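Local atomic coordinates of thiosulfate sulfurtransferase RDL2, mitochondrial (Saccharomyces cerevisiae, PDB entry 6K6R), a protein that catalyses the transfer of sulfane sulfur from thiosulfate to cyanide, yielding thiocyanate and sulfite in mitochondria. Residues K61-K64 against M65-T68; E136-K140 against G141-V145. One frame throughout, in Å; residues are numbered along the deposited sequence.

In the fold
Contact 1 is the loop that leads from helix 57-60 into strand 69-70. Contact 2 is the end of helix 134-139 and the turn after it. Their centres lie about 11 Å apart, and they touch. The hydroxyl of Y63 probably accepts a hydrogen bond from the indole nitrogen, Y63 OH to W137 NE1 being 2.9 Å. It probably donates one to a carbonyl, Y63 OH to G142 O being 3.0 Å. Beside this, Y63 CE2 packs on L138 CD2 at 3.5 Å. Contact 1 is linked to the active-site region: M65 and T68 touch L105, the residue before C106, which is a persulfide in this crystal and the predicted active-site cysteine.

Contact 1. Residues K61-K64 against M65-T68; sequences KDYK and MPTT
M65 follows K64 directly and lies against the ring of Y63. Its backbone N sits over one face of that ring, 3.7 Å from Y63 CE2. The M65 side chain then runs past the phenol: M65 CB is 4.1 Å from Y63 CE2. With CG anti to the backbone N (chi1 169°), Y63 turns its ring alongside the chain that follows. P66 comes next and meets the phenol end obliquely, P66 CD lying 3.6 Å from Y63 OH. That hydroxyl is hydrogen-bonded to W137. An alanine in place of Y63 would probably leave W137 NE1 and G142 O without their hydroxyl partner and open a gap beside M65 and P66. M65 to T68 form a type II beta turn, closed by T68 N on M65 O at 3.2 Å. T67 takes the third position with a positive phi of 71°. T68 closes the turn, its CB directed back toward K64. K64 CG lies 3.7 Å from T68 OG1, and the two side chains run antiparallel alongside one another. The lysine runs straight at first, then bends at chi3 (115°) and again at the last bond, bringing K64 NZ to 3.0 Å from T68 O. The loop is wedged between helices and sheet. M65 packs on V38 and V42 of helix 35-43, on L51 of strand 49-53 and on W137 of helix 134-139. Y63 meets I134 and L138 of that last helix, and its carbonyl oxygen is hydrogen-bonded by R55.

Contact 2. Residues E136-K140 against G141-V145; sequences EWLAK and GGADV
W137 lays one face of its indole against G142. The G142 CA is 3.6 Å from the centroid of the five-membered ring and 27° off its normal, a CH-pi contact. It is offset toward the rim, with W137 CE2 at 3.4 Å from G142 CA. The torsion about the first bond sets CG anti to the backbone N (chi1 156°) and swings the indole beside the chain that returns after the helix. A side chain at G142 would run into the indole, so the glycine allows the close approach. V145 meets the six-membered ring obliquely, V145 CB lying 3.8 Å from W137 CZ2. V145 CG1 also comes near the ring, 4.0 Å from W137 CH2. L138 makes a separate contact: its CD2 branch rests on the backbone of A143, L138 CD2 to A143 CA being 3.6 Å, and also touches the A143 methyl. The backbone between these groups ends the helix in a Schellman motif. G142 N bonds to W137 O at 3.0 Å, and G141 N to L138 O at 3.2 Å. G141 is the C-prime residue, with a positive phi. A side chain there would clash with the K140 carbonyl oxygen, which suits glycine to this place. The motif turns the chain sharply and brings G142, A143 and V145 back past W137 and L138. Helix 35-43 covers this helix end and turn. W137 touches V38 and meets the ring of F35 with planes about 40° apart, K140 also touches F35, and V145 packs on R39 and V42. On the loop after helix 57-60, the Y63 hydroxyl takes up the indole N-H.

Contact 1. Residues K61-K64 against M65-T68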
loop_
_atom_site.group_PDB
_atom_site.type_symbol
_atom_site.label_atom_id
_atom_site.label_comp_id
_atom_site.label_asym_id
_atom_site.label_seq_id
_atom_site.Cartn_x
_atom_site.Cartn_y
_atom_site.Cartn_z
ATOM N N LYS A 61 11.869 4.260 7.573
ATOM C CA LYS A 61 12.886 5.275 7.828
ATOM C C LYS A 61 14.064 5.144 6.871
ATOM O O LYS A 61 14.710 6.144 6.540
ATOM C CB LYS A 61 13.371 5.182 9.275
ATOM C CG LYS A 61 12.303 5.478 10.314
ATOM C CD LYS A 61 11.943 6.954 10.340
ATOM C CE LYS A 61 11.286 7.335 11.656
ATOM N NZ LYS A 61 12.201 7.131 12.812
ATOM N N ASP A 62 14.357 3.923 6.414
ATOM C CA ASP A 62 15.472 3.728 5.493
ATOM C C ASP A 62 15.141 4.257 4.104
ATOM O O ASP A 62 15.975 4.915 3.468
ATOM C CB ASP A 62 15.846 2.247 5.431
ATOM C CG ASP A 62 16.577 1.779 6.674
ATOM O OD1 ASP A 62 16.909 2.631 7.527
ATOM O OD2 ASP A 62 16.818 0.561 6.801
ATOM N N TYR A 63 13.934 3.980 3.613
ATOM C CA TYR A 63 13.482 4.532 2.343
ATOM C C TYR A 63 11.965 4.469 2.290
ATOM O O TYR A 63 11.381 3.396 2.469
ATOM C CB TYR A 63 14.074 3.781 1.145
ATOM C CG TYR A 63 13.416 4.154 -0.168
ATOM C CD1 TYR A 63 13.732 5.344 -0.810
ATOM C CD2 TYR A 63 12.467 3.325 -0.756
ATOM C CE1 TYR A 63 13.129 5.695 -2.005
ATOM C CE2 TYR A 63 11.857 3.670 -1.950
ATOM C CZ TYR A 63 12.193 4.856 -2.569
ATOM O OH TYR A 63 11.592 5.203 -3.759
ATOM N N LYS A 64 11.337 5.612 2.033
ATOM C CA LYS A 64 9.903 5.696 1.799
ATOM C C LYS A 64 9.673 5.970 0.320
ATOM O O LYS A 64 10.195 6.953 -0.220
ATOM C CB LYS A 64 9.262 6.794 2.646
ATOM C CG LYS A 64 7.755 6.912 2.453
ATOM C CD LYS A 64 7.151 7.979 3.351
ATOM C CE LYS A 64 6.584 9.132 2.536
ATOM N NZ LYS A 64 5.239 8.815 1.976
ATOM N N MET A 65 8.914 5.103 -0.331
ATOM C CA MET A 65 8.520 5.358 -1.710
ATOM C C MET A 65 7.590 6.563 -1.732
ATOM O O MET A 65 6.563 6.551 -1.041
ATOM C CB MET A 65 7.837 4.133 -2.308
ATOM C CG MET A 65 7.774 4.144 -3.826
ATOM S SD MET A 65 7.088 2.619 -4.497
ATOM C CE MET A 65 5.366 3.068 -4.632
ATOM N N PRO A 66 7.912 7.622 -2.474
ATOM C CA PRO A 66 7.072 8.826 -2.443
ATOM C C PRO A 66 5.640 8.528 -2.864
ATOM O O PRO A 66 5.377 7.620 -3.654
ATOM C CB PRO A 66 7.764 9.774 -3.431
ATOM C CG PRO A 66 8.720 8.919 -4.212
ATOM C CD PRO A 66 9.111 7.800 -3.309
ATOM N N THR A 67 4.713 9.308 -2.303
ATOM C CA THR A 67 3.262 9.240 -2.482
ATOM C C THR A 67 2.627 8.021 -1.820
ATOM O O THR A 67 1.415 7.824 -1.962
ATOM C CB THR A 67 2.834 9.267 -3.958
ATOM O OG1 THR A 67 3.202 8.035 -4.592
ATOM C CG2 THR A 67 3.489 10.433 -4.689
ATOM N N THR A 68 3.388 7.206 -1.095
ATOM C CA THR A 68 2.805 6.052 -0.429
ATOM C C THR A 68 2.238 6.437 0.933
ATOM O O THR A 68 2.628 7.437 1.543
ATOM C CB THR A 68 3.840 4.941 -0.242
ATOM O OG1 THR A 68 5.024 5.479 0.363
ATOM C CG2 THR A 68 4.193 4.315 -1.569
#

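Contact 2. Residues E136-K140 against G141-V145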
loop_
_atom_site.group_PDB
_atom_site.type_symbol
_atom_site.label_atom_id
_atom_site.label_comp_id
_atom_site.label_asym_id
_atom_site.label_seq_id
_atom_site.Cartn_x
_atom_site.Cartn_y
_atom_site.Cartn_z
ATOM N N GLU A 136 14.001 -4.746 -4.230
ATOM C CA GLU A 136 13.927 -4.953 -5.674
ATOM C C GLU A 136 13.605 -3.654 -6.400
ATOM O O GLU A 136 14.158 -3.377 -7.470
ATOM C CB GLU A 136 12.877 -6.018 -5.992
ATOM C CG GLU A 136 13.014 -6.648 -7.369
ATOM C CD GLU A 136 11.864 -7.581 -7.700
ATOM O OE1 GLU A 136 11.546 -8.456 -6.866
ATOM O OE2 GLU A 136 11.281 -7.444 -8.796
ATOM N N TRP A 137 12.706 -2.848 -5.830
ATOM C CA TRP A 137 12.350 -1.568 -6.433
ATOM C C TRP A 137 13.554 -0.634 -6.486
ATOM O O TRP A 137 13.839 -0.027 -7.525
ATOM C CB TRP A 137 11.197 -0.941 -5.647
ATOM C CG TRP A 137 11.082 0.551 -5.754
ATOM C CD1 TRP A 137 11.717 1.483 -4.983
ATOM C CD2 TRP A 137 10.255 1.285 -6.667
ATOM N NE1 TRP A 137 11.348 2.748 -5.370
ATOM C CE2 TRP A 137 10.450 2.654 -6.401
ATOM C CE3 TRP A 137 9.373 0.914 -7.688
ATOM C CZ2 TRP A 137 9.798 3.654 -7.118
ATOM C CZ3 TRP A 137 8.726 1.910 -8.399
ATOM C CH2 TRP A 137 8.942 3.263 -8.111
ATOM N N LEU A 138 14.276 -0.511 -5.369
ATOM C CA LEU A 138 15.452 0.353 -5.340
ATOM C C LEU A 138 16.574 -0.189 -6.214
ATOM O O LEU A 138 17.367 0.591 -6.753
ATOM C CB LEU A 138 15.940 0.527 -3.901
ATOM C CG LEU A 138 15.022 1.306 -2.959
ATOM C CD1 LEU A 138 15.514 1.214 -1.524
ATOM C CD2 LEU A 138 14.922 2.753 -3.399
ATOM N N ALA A 139 16.660 -1.513 -6.367
ATOM C CA ALA A 139 17.704 -2.088 -7.207
ATOM C C ALA A 139 17.496 -1.747 -8.676
ATOM O O ALA A 139 18.467 -1.673 -9.438
ATOM C CB ALA A 139 17.761 -3.603 -7.014
ATOM N N LYS A 140 16.248 -1.531 -9.091
ATOM C CA LYS A 140 15.922 -1.187 -10.467
ATOM C C LYS A 140 15.864 0.321 -10.700
ATOM O O LYS A 140 15.297 0.762 -11.706
ATOM C CB LYS A 140 14.598 -1.837 -10.872
ATOM C CG LYS A 140 14.622 -3.359 -10.829
ATOM C CD LYS A 140 13.232 -3.947 -11.015
ATOM C CE LYS A 140 13.286 -5.466 -11.101
ATOM N NZ LYS A 140 14.023 -5.929 -12.309
ATOM N N GLY A 141 16.430 1.115 -9.795
ATOM C CA GLY A 141 16.504 2.551 -9.977
ATOM C C GLY A 141 15.383 3.351 -9.355
ATOM O O GLY A 141 15.242 4.537 -9.676
ATOM N N GLY A 142 14.587 2.752 -8.469
ATOM C CA GLY A 142 13.465 3.456 -7.873
ATOM C C GLY A 142 13.842 4.518 -6.860
ATOM O O GLY A 142 12.955 5.245 -6.400
ATOM N N ALA A 143 15.126 4.629 -6.509
ATOM C CA ALA A 143 15.534 5.601 -5.498
ATOM C C ALA A 143 15.304 7.031 -5.961
ATOM O O ALA A 143 14.978 7.901 -5.146
ATOM C CB ALA A 143 17.003 5.395 -5.128
ATOM N N ASP A 144 15.467 7.299 -7.255
ATOM C CA ASP A 144 15.299 8.641 -7.793
ATOM C C ASP A 144 13.976 8.820 -8.529
ATOM O O ASP A 144 13.804 9.817 -9.240
ATOM C CB ASP A 144 16.475 8.991 -8.707
ATOM C CG ASP A 144 17.798 9.008 -7.965
ATOM O OD1 ASP A 144 17.857 9.598 -6.863
ATOM O OD2 ASP A 144 18.778 8.428 -8.479
ATOM N N VAL A 145 13.040 7.889 -8.374
ATOM C CA VAL A 145 11.690 8.071 -8.897
ATOM C C VAL A 145 10.935 8.996 -7.950
ATOM O O VAL A 145 10.824 8.716 -6.752
ATOM C CB VAL A 145 10.965 6.727 -9.056
ATOM C CG1 VAL A 145 9.533 6.955 -9.515
ATOM C CG2 VAL A 145 11.706 5.839 -10.040
#